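Local coordinates for CytC3 (Streptomyces, PDB 3GJA), which probably chlorinates an amino-acid side chain as a nonheme iron halogenase of the cupin-type phytanoyl-CoA dioxygenase family, at residues I55-A63 with D279-G287; G128-S136 with V261-P269. One frame throughout, in Å; residues are numbered along the deposited sequence.

Contact 1 of 2, residues I55-A63 with D279-G287; sequences IYPDSNGKA and DGINLEKYG. With ACT (acetate ion), chain C.
The ring of Y56 is sandwiched between I55 and I281: CG1 of I55 sits over the centre of one face, CA of I281 lies over the opposite face toward the rim, and the carbonyl O of N282 meets the ring edge in plane, 3.2 Å from CE1. With CG anti to its carbonyl carbon (chi1 -59°), the ring lies alongside the I281 side chain, and its OH reaches a hydrogen bond with D69. The Y286 ring receives CD1 of I55 at its edge. A water joins the backbones, donating to I55 O and N282 O and accepting from K285 N. These contacts lay the loop ahead of helix 62-65 against the hairpin of strands 276-278 and 281-282 in this cupin-type fold. At the hairpin turn, A63 N donates to D279 O (2.9 Å, 158°). At the backbone angles of G280 a CB would jam against the preceding carbonyl O; its CA lies 3.7 Å from S59 OG, which closes an ST turn by accepting from G61 N (3.0 Å). A second water bridges K62 N and D279 OD1, D279 OD2 accepts from A126 N, and K62 NZ donates to acetate OXT at 2.8 Å.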
ATOM      1  N   ILE A  55     -12.052   9.021   8.098  1.00 42.34           N
ATOM      2  CA  ILE A  55     -11.436  10.339   8.158  1.00 41.53           C
ATOM      3  C   ILE A  55     -11.737  11.242   6.970  1.00 43.72           C
ATOM      4  O   ILE A  55     -11.601  12.462   7.078  1.00 44.23           O
ATOM      5  CB  ILE A  55      -9.914  10.247   8.357  1.00 39.63           C
ATOM      6  CG1 ILE A  55      -9.247   9.596   7.148  1.00 39.75           C
ATOM      7  CG2 ILE A  55      -9.621   9.464   9.623  1.00 36.68           C
ATOM      8  CD1 ILE A  55      -7.733   9.804   7.112  1.00 39.60           C
ATOM      9  N   TYR A  56     -12.146  10.668   5.841  1.00 43.73           N
ATOM     10  CA  TYR A  56     -12.477  11.497   4.683  1.00 45.51           C
ATOM     11  C   TYR A  56     -13.986  11.606   4.508  1.00 47.71           C
ATOM     12  O   TYR A  56     -14.697  10.609   4.510  1.00 47.58           O
ATOM     13  CB  TYR A  56     -11.838  10.952   3.403  1.00 40.84           C
ATOM     14  CG  TYR A  56     -10.333  10.870   3.490  1.00 39.72           C
ATOM     15  CD1 TYR A  56      -9.597  11.890   4.098  1.00 37.87           C
ATOM     16  CD2 TYR A  56      -9.643   9.771   2.983  1.00 36.24           C
ATOM     17  CE1 TYR A  56      -8.215  11.814   4.204  1.00 35.35           C
ATOM     18  CE2 TYR A  56      -8.261   9.687   3.083  1.00 34.22           C
ATOM     19  CZ  TYR A  56      -7.554  10.712   3.695  1.00 34.70           C
ATOM     20  OH  TYR A  56      -6.186  10.635   3.805  1.00 32.83           O
ATOM     21  N   PRO A  57     -14.491  12.838   4.354  1.00 51.54           N
ATOM     22  CA  PRO A  57     -15.918  13.116   4.179  1.00 53.87           C
ATOM     23  C   PRO A  57     -16.457  12.606   2.853  1.00 55.49           C
ATOM     24  O   PRO A  57     -15.697  12.331   1.923  1.00 56.15           O
ATOM     25  CB  PRO A  57     -15.975  14.633   4.266  1.00 53.91           C
ATOM     26  CG  PRO A  57     -14.706  15.017   3.558  1.00 55.13           C
ATOM     27  CD  PRO A  57     -13.702  14.074   4.196  1.00 53.41           C
ATOM     28  N   ASP A  58     -17.776  12.492   2.769  1.00 57.21           N
ATOM     29  CA  ASP A  58     -18.417  12.021   1.556  1.00 58.80           C
ATOM     30  C   ASP A  58     -18.033  12.910   0.383  1.00 58.96           C
ATOM     31  O   ASP A  58     -17.930  14.130   0.527  1.00 59.60           O
ATOM     32  CB  ASP A  58     -19.937  12.018   1.736  1.00 62.00           C
ATOM     33  CG  ASP A  58     -20.672  11.584   0.480  1.00 67.22           C
ATOM     34  OD1 ASP A  58     -20.214  10.619  -0.172  1.00 71.10           O
ATOM     35  OD2 ASP A  58     -21.712  12.195   0.145  1.00 69.66           O
ATOM     36  N   SER A  59     -17.806  12.292  -0.772  1.00 56.77           N
ATOM     37  CA  SER A  59     -17.447  13.022  -1.982  1.00 54.79           C
ATOM     38  C   SER A  59     -17.366  12.023  -3.120  1.00 54.40           C
ATOM     39  O   SER A  59     -17.624  10.838  -2.923  1.00 54.55           O
ATOM     40  CB  SER A  59     -16.098  13.729  -1.820  1.00 53.46           C
ATOM     41  OG  SER A  59     -15.012  12.867  -2.116  1.00 52.64           O
ATOM     42  N   ASN A  60     -17.016  12.501  -4.309  1.00 54.08           N
ATOM     43  CA  ASN A  60     -16.891  11.631  -5.472  1.00 54.44           C
ATOM     44  C   ASN A  60     -15.424  11.448  -5.838  1.00 51.76           C
ATOM     45  O   ASN A  60     -15.111  10.926  -6.905  1.00 51.18           O
ATOM     46  CB  ASN A  60     -17.640  12.212  -6.679  1.00 57.33           C
ATOM     47  CG  ASN A  60     -19.141  12.305  -6.454  1.00 61.64           C
ATOM     48  OD1 ASN A  60     -19.780  11.341  -6.013  1.00 63.91           O
ATOM     49  ND2 ASN A  60     -19.718  13.466  -6.768  1.00 61.40           N
ATOM     50  N   GLY A  61     -14.533  11.879  -4.949  1.00 49.53           N
ATOM     51  CA  GLY A  61     -13.105  11.762  -5.201  1.00 46.18           C
ATOM     52  C   GLY A  61     -12.574  10.356  -5.000  1.00 45.02           C
ATOM     53  O   GLY A  61     -13.237   9.517  -4.386  1.00 43.82           O
ATOM     54  N   LYS A  62     -11.373  10.100  -5.515  1.00 43.92           N
ATOM     55  CA  LYS A  62     -10.746   8.782  -5.397  1.00 44.16           C
ATOM     56  C   LYS A  62     -10.678   8.283  -3.964  1.00 41.45           C
ATOM     57  O   LYS A  62     -10.979   7.118  -3.685  1.00 40.92           O
ATOM     58  CB  LYS A  62      -9.316   8.801  -5.945  1.00 45.53           C
ATOM     59  CG  LYS A  62      -9.207   8.909  -7.436  1.00 47.81           C
ATOM     60  CD  LYS A  62      -7.824   8.484  -7.907  1.00 47.38           C
ATOM     61  CE  LYS A  62      -6.722   9.377  -7.359  1.00 46.82           C
ATOM     62  NZ  LYS A  62      -5.396   8.983  -7.926  1.00 44.06           N
ATOM     63  N   ALA A  63     -10.258   9.172  -3.068  1.00 39.48           N
ATOM     64  CA  ALA A  63     -10.104   8.851  -1.651  1.00 37.99           C
ATOM     65  C   ALA A  63     -11.335   8.171  -1.060  1.00 36.99           C
ATOM     66  O   ALA A  63     -11.217   7.278  -0.227  1.00 36.39           O
ATOM     67  CB  ALA A  63      -9.776  10.119  -0.866  1.00 35.83           C
ATOM     68  N   ASP A 279      -8.909  15.233  -4.633  1.00 47.40           N
ATOM     69  CA  ASP A 279      -9.249  13.824  -4.829  1.00 45.37           C
ATOM     70  C   ASP A 279     -10.009  13.286  -3.623  1.00 44.69           C
ATOM     71  O   ASP A 279     -10.010  12.088  -3.358  1.00 45.54           O
ATOM     72  CB  ASP A 279      -7.990  12.979  -5.072  1.00 43.85           C
ATOM     73  CG  ASP A 279      -7.388  13.213  -6.444  1.00 43.39           C
ATOM     74  OD1 ASP A 279      -8.144  13.161  -7.438  1.00 44.48           O
ATOM     75  OD2 ASP A 279      -6.166  13.439  -6.535  1.00 43.12           O
ATOM     76  N   GLY A 280     -10.659  14.188  -2.897  1.00 42.37           N
ATOM     77  CA  GLY A 280     -11.421  13.785  -1.736  1.00 40.09           C
ATOM     78  C   GLY A 280     -10.582  13.639  -0.483  1.00 39.84           C
ATOM     79  O   GLY A 280     -11.088  13.258   0.562  1.00 42.34           O
ATOM     80  N   ILE A 281      -9.295  13.935  -0.579  1.00 39.88           N
ATOM     81  CA  ILE A 281      -8.420  13.837   0.579  1.00 40.51           C
ATOM     82  C   ILE A 281      -8.538  15.077   1.465  1.00 42.54           C
ATOM     83  O   ILE A 281      -8.366  16.204   0.996  1.00 42.57           O
ATOM     84  CB  ILE A 281      -6.940  13.731   0.166  1.00 39.22           C
ATOM     85  CG1 ILE A 281      -6.683  12.423  -0.575  1.00 37.99           C
ATOM     86  CG2 ILE A 281      -6.051  13.827   1.400  1.00 36.81           C
ATOM     87  CD1 ILE A 281      -5.286  12.340  -1.148  1.00 37.13           C
ATOM     88  N   ASN A 282      -8.835  14.868   2.740  1.00 44.20           N
ATOM     89  CA  ASN A 282      -8.909  15.977   3.685  1.00 44.79           C
ATOM     90  C   ASN A 282      -7.963  15.623   4.822  1.00 44.25           C
ATOM     91  O   ASN A 282      -8.240  14.727   5.614  1.00 45.22           O
ATOM     92  CB  ASN A 282     -10.331  16.166   4.208  1.00 45.01           C
ATOM     93  CG  ASN A 282     -10.456  17.384   5.107  1.00 48.15           C
ATOM     94  OD1 ASN A 282     -11.412  18.149   5.000  1.00 49.17           O
ATOM     95  ND2 ASN A 282      -9.492  17.565   5.999  1.00 47.53           N
ATOM     96  N   LEU A 283      -6.838  16.330   4.888  1.00 45.12           N
ATOM     97  CA  LEU A 283      -5.805  16.086   5.893  1.00 43.95           C
ATOM     98  C   LEU A 283      -6.155  16.364   7.346  1.00 43.40           C
ATOM     99  O   LEU A 283      -5.393  15.999   8.236  1.00 41.66           O
ATOM    100  CB  LEU A 283      -4.534  16.861   5.536  1.00 44.36           C
ATOM    101  CG  LEU A 283      -3.588  16.292   4.466  1.00 47.08           C
ATOM    102  CD1 LEU A 283      -4.129  14.993   3.893  1.00 46.64           C
ATOM    103  CD2 LEU A 283      -3.403  17.309   3.367  1.00 45.55           C
ATOM    104  N   GLU A 284      -7.298  16.991   7.592  1.00 43.37           N
ATOM    105  CA  GLU A 284      -7.694  17.309   8.959  1.00 45.86           C
ATOM    106  C   GLU A 284      -7.429  16.168   9.940  1.00 46.03           C
ATOM    107  O   GLU A 284      -6.704  16.339  10.920  1.00 46.54           O
ATOM    108  CB  GLU A 284      -9.172  17.688   9.012  1.00 48.27           C
ATOM    109  CG  GLU A 284      -9.610  18.239  10.355  1.00 55.02           C
ATOM    110  CD  GLU A 284     -11.098  18.526  10.400  1.00 60.39           C
ATOM    111  OE1 GLU A 284     -11.585  19.250   9.503  1.00 63.57           O
ATOM    112  OE2 GLU A 284     -11.780  18.031  11.328  1.00 61.75           O
ATOM    113  N   LYS A 285      -8.004  14.998   9.679  1.00 45.91           N
ATOM    114  CA  LYS A 285      -7.809  13.864  10.574  1.00 45.12           C
ATOM    115  C   LYS A 285      -6.815  12.836  10.047  1.00 44.10           C
ATOM    116  O   LYS A 285      -6.777  11.704  10.527  1.00 44.33           O
ATOM    117  CB  LYS A 285      -9.150  13.188  10.854  1.00 46.88           C
ATOM    118  CG  LYS A 285     -10.181  14.120  11.460  1.00 50.48           C
ATOM    119  CD  LYS A 285     -11.515  13.424  11.656  1.00 53.53           C
ATOM    120  CE  LYS A 285     -12.581  14.405  12.108  1.00 56.28           C
ATOM    121  NZ  LYS A 285     -13.923  13.760  12.191  1.00 59.04           N
ATOM    122  N   TYR A 286      -6.009  13.219   9.062  1.00 42.15           N
ATOM    123  CA  TYR A 286      -5.033  12.286   8.526  1.00 41.10           C
ATOM    124  C   TYR A 286      -3.818  12.180   9.423  1.00 42.01           C
ATOM    125  O   TYR A 286      -3.466  13.122  10.133  1.00 43.61           O
ATOM    126  CB  TYR A 286      -4.542  12.702   7.135  1.00 39.83           C
ATOM    127  CG  TYR A 286      -3.345  11.877   6.691  1.00 37.32           C
ATOM    128  CD1 TYR A 286      -3.513  10.593   6.162  1.00 37.44           C
ATOM    129  CD2 TYR A 286      -2.041  12.334   6.898  1.00 36.66           C
ATOM    130  CE1 TYR A 286      -2.415   9.782   5.857  1.00 34.48           C
ATOM    131  CE2 TYR A 286      -0.935  11.530   6.599  1.00 35.75           C
ATOM    132  CZ  TYR A 286      -1.131  10.250   6.079  1.00 36.86           C
ATOM    133  OH  TYR A 286      -0.043   9.434   5.802  1.00 36.74           O
ATOM    134  N   GLY A 287      -3.169  11.025   9.365  1.00 41.38           N
ATOM    135  CA  GLY A 287      -1.966  10.808  10.131  1.00 37.90           C
ATOM    136  C   GLY A 287      -1.231   9.613   9.569  1.00 38.41           C
ATOM    137  O   GLY A 287      -1.854   8.656   9.122  1.00 37.35           O
TER
HETATM  138  C   ACT C 320      -3.573  10.402  -5.580  1.00 54.37           C
HETATM  139  O   ACT C 320      -2.821   9.381  -5.120  1.00 53.95           O
HETATM  140  OXT ACT C 320      -3.567  10.676  -6.761  1.00 54.20           O
HETATM  141  CH3 ACT C 320      -4.421  11.203  -4.626  1.00 52.49           C
HETATM  142  O   HOH W   1      -9.854  14.386   7.586  1.00 47.07           O
HETATM  143  O   HOH W   2     -10.431  11.655  -7.380  1.00 44.41           O

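Contact 2 of 2, residues G128-S136 with V261-P269; sequences GKPQIIWPS and VPTQVQVYP. With ACT (acetate ion), chain C.
I132 and I133 pair with V267 and Q266 in a two-stranded antiparallel sheet, I133-Q266 being the hydrogen-bonded pair and I132-V267 the non-hydrogen-bonded one. Strand 266-267 follows the type I turn P262-V265, by which the chain leaves strand 253-262 of the main sheet of the cupin-type fold. The backbone bonds of the pairing are I133 N to Q266 O (3.1 Å), Q266 N to I133 O (2.9 Å) and, beyond the strand pair, Y268 N to Q131 O (2.8 Å).

Aromatic packing centres on W134. CG2 of V265 stands over the indole face, 3.5 Å from the centroid of the five-membered ring and 12° off its normal, a CH-pi contact. V265 CG2 is placed there by a chi1 of 176°, which sets CG1 anti to the backbone N and sends it toward I132 CG2. The six-membered ring meets P262 at CH2, 3.5 Å from CD, and NE1 donates to G145 O. An alanine in place of W134 would remove the indole and is likely to leave V265 CG2 and the P262 ring without their cover, and G145 O without this donor.

Apolar contacts continue on the two sheet faces: I132 CD1 runs alongside V267 CG2, while I133 CG1 crosses the P269 ring at about a right angle, 3.7 Å from its CG.

Polar ends gather at Q131. Its OE1 accepts from R102 and lies at the edge of the Y268 ring, while NE2 donates to acetate O at 2.9 Å and 153°.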
ATOM      1  N   GLY A 128      -1.171  17.284  -9.097  1.00 43.59           N
ATOM      2  CA  GLY A 128       0.152  16.964  -9.602  1.00 43.73           C
ATOM      3  C   GLY A 128       1.225  17.144  -8.545  1.00 45.00           C
ATOM      4  O   GLY A 128       2.417  17.018  -8.835  1.00 46.08           O
ATOM      5  N   LYS A 129       0.808  17.442  -7.317  1.00 45.56           N
ATOM      6  CA  LYS A 129       1.752  17.634  -6.210  1.00 46.46           C
ATOM      7  C   LYS A 129       2.342  16.308  -5.752  1.00 46.34           C
ATOM      8  O   LYS A 129       1.658  15.283  -5.748  1.00 46.75           O
ATOM      9  CB  LYS A 129       1.059  18.273  -5.005  1.00 48.31           C
ATOM     10  CG  LYS A 129       0.610  19.708  -5.186  1.00 50.38           C
ATOM     11  CD  LYS A 129      -0.031  20.205  -3.897  1.00 54.33           C
ATOM     12  CE  LYS A 129      -0.582  21.609  -4.042  1.00 55.61           C
ATOM     13  NZ  LYS A 129      -1.186  22.073  -2.762  1.00 59.09           N
ATOM     14  N   PRO A 130       3.624  16.308  -5.356  1.00 45.41           N
ATOM     15  CA  PRO A 130       4.233  15.060  -4.898  1.00 44.59           C
ATOM     16  C   PRO A 130       3.718  14.789  -3.490  1.00 44.29           C
ATOM     17  O   PRO A 130       3.806  15.652  -2.615  1.00 44.15           O
ATOM     18  CB  PRO A 130       5.721  15.380  -4.932  1.00 43.95           C
ATOM     19  CG  PRO A 130       5.738  16.810  -4.516  1.00 45.39           C
ATOM     20  CD  PRO A 130       4.603  17.409  -5.330  1.00 45.44           C
ATOM     21  N   GLN A 131       3.164  13.601  -3.274  1.00 43.15           N
ATOM     22  CA  GLN A 131       2.627  13.252  -1.964  1.00 43.36           C
ATOM     23  C   GLN A 131       3.723  12.654  -1.096  1.00 43.56           C
ATOM     24  O   GLN A 131       3.580  12.545   0.120  1.00 43.74           O
ATOM     25  CB  GLN A 131       1.471  12.259  -2.120  1.00 41.18           C
ATOM     26  CG  GLN A 131       0.393  12.721  -3.095  1.00 40.63           C
ATOM     27  CD  GLN A 131      -0.696  11.683  -3.328  1.00 40.52           C
ATOM     28  OE1 GLN A 131      -1.752  11.723  -2.704  1.00 41.73           O
ATOM     29  NE2 GLN A 131      -0.434  10.744  -4.227  1.00 40.05           N
ATOM     30  N   ILE A 132       4.829  12.293  -1.737  1.00 44.74           N
ATOM     31  CA  ILE A 132       5.959  11.675  -1.058  1.00 45.54           C
ATOM     32  C   ILE A 132       7.273  12.340  -1.463  1.00 47.58           C
ATOM     33  O   ILE A 132       7.549  12.508  -2.652  1.00 47.16           O
ATOM     34  CB  ILE A 132       6.032  10.164  -1.412  1.00 45.12           C
ATOM     35  CG1 ILE A 132       4.850   9.419  -0.779  1.00 45.05           C
ATOM     36  CG2 ILE A 132       7.370   9.579  -0.982  1.00 40.34           C
ATOM     37  CD1 ILE A 132       4.852   9.413   0.748  1.00 43.37           C
ATOM     38  N   ILE A 133       8.081  12.715  -0.472  1.00 48.75           N
ATOM     39  CA  ILE A 133       9.375  13.347  -0.736  1.00 48.47           C
ATOM     40  C   ILE A 133      10.479  12.794   0.163  1.00 48.50           C
ATOM     41  O   ILE A 133      10.422  12.935   1.384  1.00 47.76           O
ATOM     42  CB  ILE A 133       9.326  14.877  -0.520  1.00 49.75           C
ATOM     43  CG1 ILE A 133       8.408  15.537  -1.553  1.00 49.40           C
ATOM     44  CG2 ILE A 133      10.729  15.461  -0.639  1.00 48.90           C
ATOM     45  CD1 ILE A 133       8.936  15.481  -2.967  1.00 50.63           C
ATOM     46  N   TRP A 134      11.473  12.157  -0.445  1.00 47.48           N
ATOM     47  CA  TRP A 134      12.604  11.617   0.299  1.00 49.31           C
ATOM     48  C   TRP A 134      13.681  12.700   0.362  1.00 52.07           C
ATOM     49  O   TRP A 134      13.743  13.575  -0.503  1.00 52.16           O
ATOM     50  CB  TRP A 134      13.204  10.402  -0.405  1.00 45.55           C
ATOM     51  CG  TRP A 134      12.400   9.154  -0.331  1.00 44.36           C
ATOM     52  CD1 TRP A 134      11.152   8.947  -0.842  1.00 43.23           C
ATOM     53  CD2 TRP A 134      12.816   7.905   0.238  1.00 42.39           C
ATOM     54  NE1 TRP A 134      10.765   7.644  -0.632  1.00 43.04           N
ATOM     55  CE2 TRP A 134      11.766   6.980   0.029  1.00 42.87           C
ATOM     56  CE3 TRP A 134      13.974   7.475   0.904  1.00 40.64           C
ATOM     57  CZ2 TRP A 134      11.837   5.646   0.460  1.00 40.48           C
ATOM     58  CZ3 TRP A 134      14.047   6.147   1.334  1.00 41.20           C
ATOM     59  CH2 TRP A 134      12.981   5.250   1.107  1.00 39.95           C
ATOM     60  N   PRO A 135      14.547  12.654   1.388  1.00 54.38           N
ATOM     61  CA  PRO A 135      15.606  13.663   1.496  1.00 55.35           C
ATOM     62  C   PRO A 135      16.620  13.464   0.375  1.00 58.14           C
ATOM     63  O   PRO A 135      16.829  12.342  -0.091  1.00 55.97           O
ATOM     64  CB  PRO A 135      16.195  13.396   2.876  1.00 54.58           C
ATOM     65  CG  PRO A 135      16.004  11.914   3.040  1.00 55.01           C
ATOM     66  CD  PRO A 135      14.599  11.711   2.520  1.00 53.74           C
ATOM     67  N   SER A 136      17.248  14.552  -0.058  1.00 61.69           N
ATOM     68  CA  SER A 136      18.229  14.471  -1.135  1.00 66.05           C
ATOM     69  C   SER A 136      19.336  15.510  -0.999  1.00 68.80           C
ATOM     70  O   SER A 136      19.176  16.520  -0.311  1.00 68.74           O
ATOM     71  CB  SER A 136      17.532  14.645  -2.489  1.00 65.25           C
ATOM     72  OG  SER A 136      16.840  15.883  -2.543  1.00 63.84           O
ATOM     73  N   VAL A 261       6.881   4.024   3.995  1.00 37.07           N
ATOM     74  CA  VAL A 261       7.983   4.925   3.753  1.00 38.20           C
ATOM     75  C   VAL A 261       8.709   5.129   5.095  1.00 39.33           C
ATOM     76  O   VAL A 261       8.072   5.172   6.151  1.00 39.35           O
ATOM     77  CB  VAL A 261       7.422   6.257   3.208  1.00 39.44           C
ATOM     78  CG1 VAL A 261       7.132   7.226   4.350  1.00 36.90           C
ATOM     79  CG2 VAL A 261       8.355   6.828   2.183  1.00 43.21           C
ATOM     80  N   PRO A 262      10.052   5.211   5.078  1.00 38.55           N
ATOM     81  CA  PRO A 262      10.788   5.410   6.333  1.00 38.83           C
ATOM     82  C   PRO A 262      10.502   6.791   6.913  1.00 37.55           C
ATOM     83  O   PRO A 262      10.104   7.695   6.183  1.00 37.88           O
ATOM     84  CB  PRO A 262      12.249   5.224   5.913  1.00 38.85           C
ATOM     85  CG  PRO A 262      12.252   5.665   4.495  1.00 39.22           C
ATOM     86  CD  PRO A 262      10.984   5.034   3.953  1.00 38.80           C
ATOM     87  N   THR A 263      10.696   6.939   8.224  1.00 37.21           N
ATOM     88  CA  THR A 263      10.434   8.197   8.940  1.00 37.01           C
ATOM     89  C   THR A 263      11.067   9.474   8.362  1.00 37.54           C
ATOM     90  O   THR A 263      10.512  10.566   8.485  1.00 36.30           O
ATOM     91  CB  THR A 263      10.875   8.085  10.421  1.00 37.55           C
ATOM     92  OG1 THR A 263      12.212   7.565  10.487  1.00 36.02           O
ATOM     93  CG2 THR A 263       9.937   7.169  11.197  1.00 38.32           C
ATOM     94  N   GLN A 264      12.233   9.334   7.755  1.00 37.41           N
ATOM     95  CA  GLN A 264      12.942  10.464   7.171  1.00 41.49           C
ATOM     96  C   GLN A 264      12.177  11.063   5.999  1.00 42.46           C
ATOM     97  O   GLN A 264      12.456  12.184   5.565  1.00 41.35           O
ATOM     98  CB  GLN A 264      14.308   9.992   6.699  1.00 43.93           C
ATOM     99  CG  GLN A 264      14.451   8.477   6.808  1.00 47.00           C
ATOM    100  CD  GLN A 264      14.929   7.862   5.528  1.00 47.99           C
ATOM    101  OE1 GLN A 264      15.097   6.652   5.435  1.00 49.97           O
ATOM    102  NE2 GLN A 264      15.154   8.697   4.523  1.00 51.75           N
ATOM    103  N   VAL A 265      11.204  10.315   5.487  1.00 42.16           N
ATOM    104  CA  VAL A 265      10.420  10.785   4.356  1.00 41.35           C
ATOM    105  C   VAL A 265       9.274  11.700   4.764  1.00 42.79           C
ATOM    106  O   VAL A 265       8.624  11.491   5.792  1.00 43.74           O
ATOM    107  CB  VAL A 265       9.851   9.597   3.556  1.00 41.28           C
ATOM    108  CG1 VAL A 265       8.943  10.101   2.429  1.00 39.69           C
ATOM    109  CG2 VAL A 265      10.992   8.770   2.999  1.00 39.26           C
ATOM    110  N   GLN A 266       9.028  12.720   3.951  1.00 43.04           N
ATOM    111  CA  GLN A 266       7.942  13.643   4.226  1.00 45.52           C
ATOM    112  C   GLN A 266       6.678  13.236   3.472  1.00 44.30           C
ATOM    113  O   GLN A 266       6.694  13.014   2.257  1.00 44.33           O
ATOM    114  CB  GLN A 266       8.338  15.062   3.837  1.00 48.42           C
ATOM    115  CG  GLN A 266       9.538  15.586   4.592  1.00 52.57           C
ATOM    116  CD  GLN A 266       9.702  17.076   4.423  1.00 55.41           C
ATOM    117  OE1 GLN A 266       8.915  17.862   4.952  1.00 57.79           O
ATOM    118  NE2 GLN A 266      10.719  17.477   3.671  1.00 56.65           N
ATOM    119  N   VAL A 267       5.582  13.145   4.211  1.00 41.97           N
ATOM    120  CA  VAL A 267       4.303  12.761   3.653  1.00 40.54           C
ATOM    121  C   VAL A 267       3.450  14.000   3.497  1.00 41.41           C
ATOM    122  O   VAL A 267       3.323  14.798   4.422  1.00 41.13           O
ATOM    123  CB  VAL A 267       3.603  11.748   4.572  1.00 40.06           C
ATOM    124  CG1 VAL A 267       2.203  11.422   4.054  1.00 39.70           C
ATOM    125  CG2 VAL A 267       4.453  10.490   4.657  1.00 39.26           C
ATOM    126  N   TYR A 268       2.858  14.160   2.321  1.00 42.07           N
ATOM    127  CA  TYR A 268       2.041  15.333   2.065  1.00 44.08           C
ATOM    128  C   TYR A 268       2.843  16.592   2.444  1.00 46.63           C
ATOM    129  O   TYR A 268       2.389  17.419   3.229  1.00 44.95           O
ATOM    130  CB  TYR A 268       0.738  15.246   2.870  1.00 41.73           C
ATOM    131  CG  TYR A 268      -0.167  14.100   2.451  1.00 39.81           C
ATOM    132  CD1 TYR A 268      -0.602  13.977   1.130  1.00 39.23           C
ATOM    133  CD2 TYR A 268      -0.601  13.147   3.379  1.00 40.22           C
ATOM    134  CE1 TYR A 268      -1.450  12.935   0.738  1.00 38.56           C
ATOM    135  CE2 TYR A 268      -1.452  12.097   3.000  1.00 38.03           C
ATOM    136  CZ  TYR A 268      -1.874  12.000   1.678  1.00 39.76           C
ATOM    137  OH  TYR A 268      -2.740  10.999   1.295  1.00 36.81           O
ATOM    138  N   PRO A 269       4.055  16.741   1.874  1.00 49.75           N
ATOM    139  CA  PRO A 269       4.923  17.892   2.147  1.00 53.54           C
ATOM    140  C   PRO A 269       4.188  19.206   1.927  1.00 56.60           C
ATOM    141  O   PRO A 269       3.242  19.275   1.140  1.00 56.15           O
ATOM    142  CB  PRO A 269       6.082  17.693   1.174  1.00 53.71           C
ATOM    143  CG  PRO A 269       5.438  16.986   0.023  1.00 53.24           C
ATOM    144  CD  PRO A 269       4.576  15.963   0.736  1.00 50.88           C
TER
HETATM  145  C   ACT C 320      -3.573  10.402  -5.580  1.00 54.37           C
HETATM  146  O   ACT C 320      -2.821   9.381  -5.120  1.00 53.95           O
HETATM  147  OXT ACT C 320      -3.567  10.676  -6.761  1.00 54.20           O
HETATM  148  CH3 ACT C 320      -4.421  11.203  -4.626  1.00 52.49           C

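Overall arrangement
The centres of contacts 1 and 2 lie about 19 Å apart, yet their side chains meet directly. Y286 CZ of contact 1 comes within 3.6 Å of Y268 CE2 of contact 2, the two rings packing edge-to-face, and Y286 OH approaches V267 CG1 at 3.5 Å. I281 CD1 adds a further link, 3.8 Å from Y268 OH. Both contacts also reach one acetate, probably from the crystallisation liquor: K62 binds it from contact 1 and Q131 from contact 2, and R102 NH1 and the backbone N of H125 also donate to it. In sequence, both segments of contact 2 fall between those of contact 1. A second acetate lies about 4 Å from the W134 side chain.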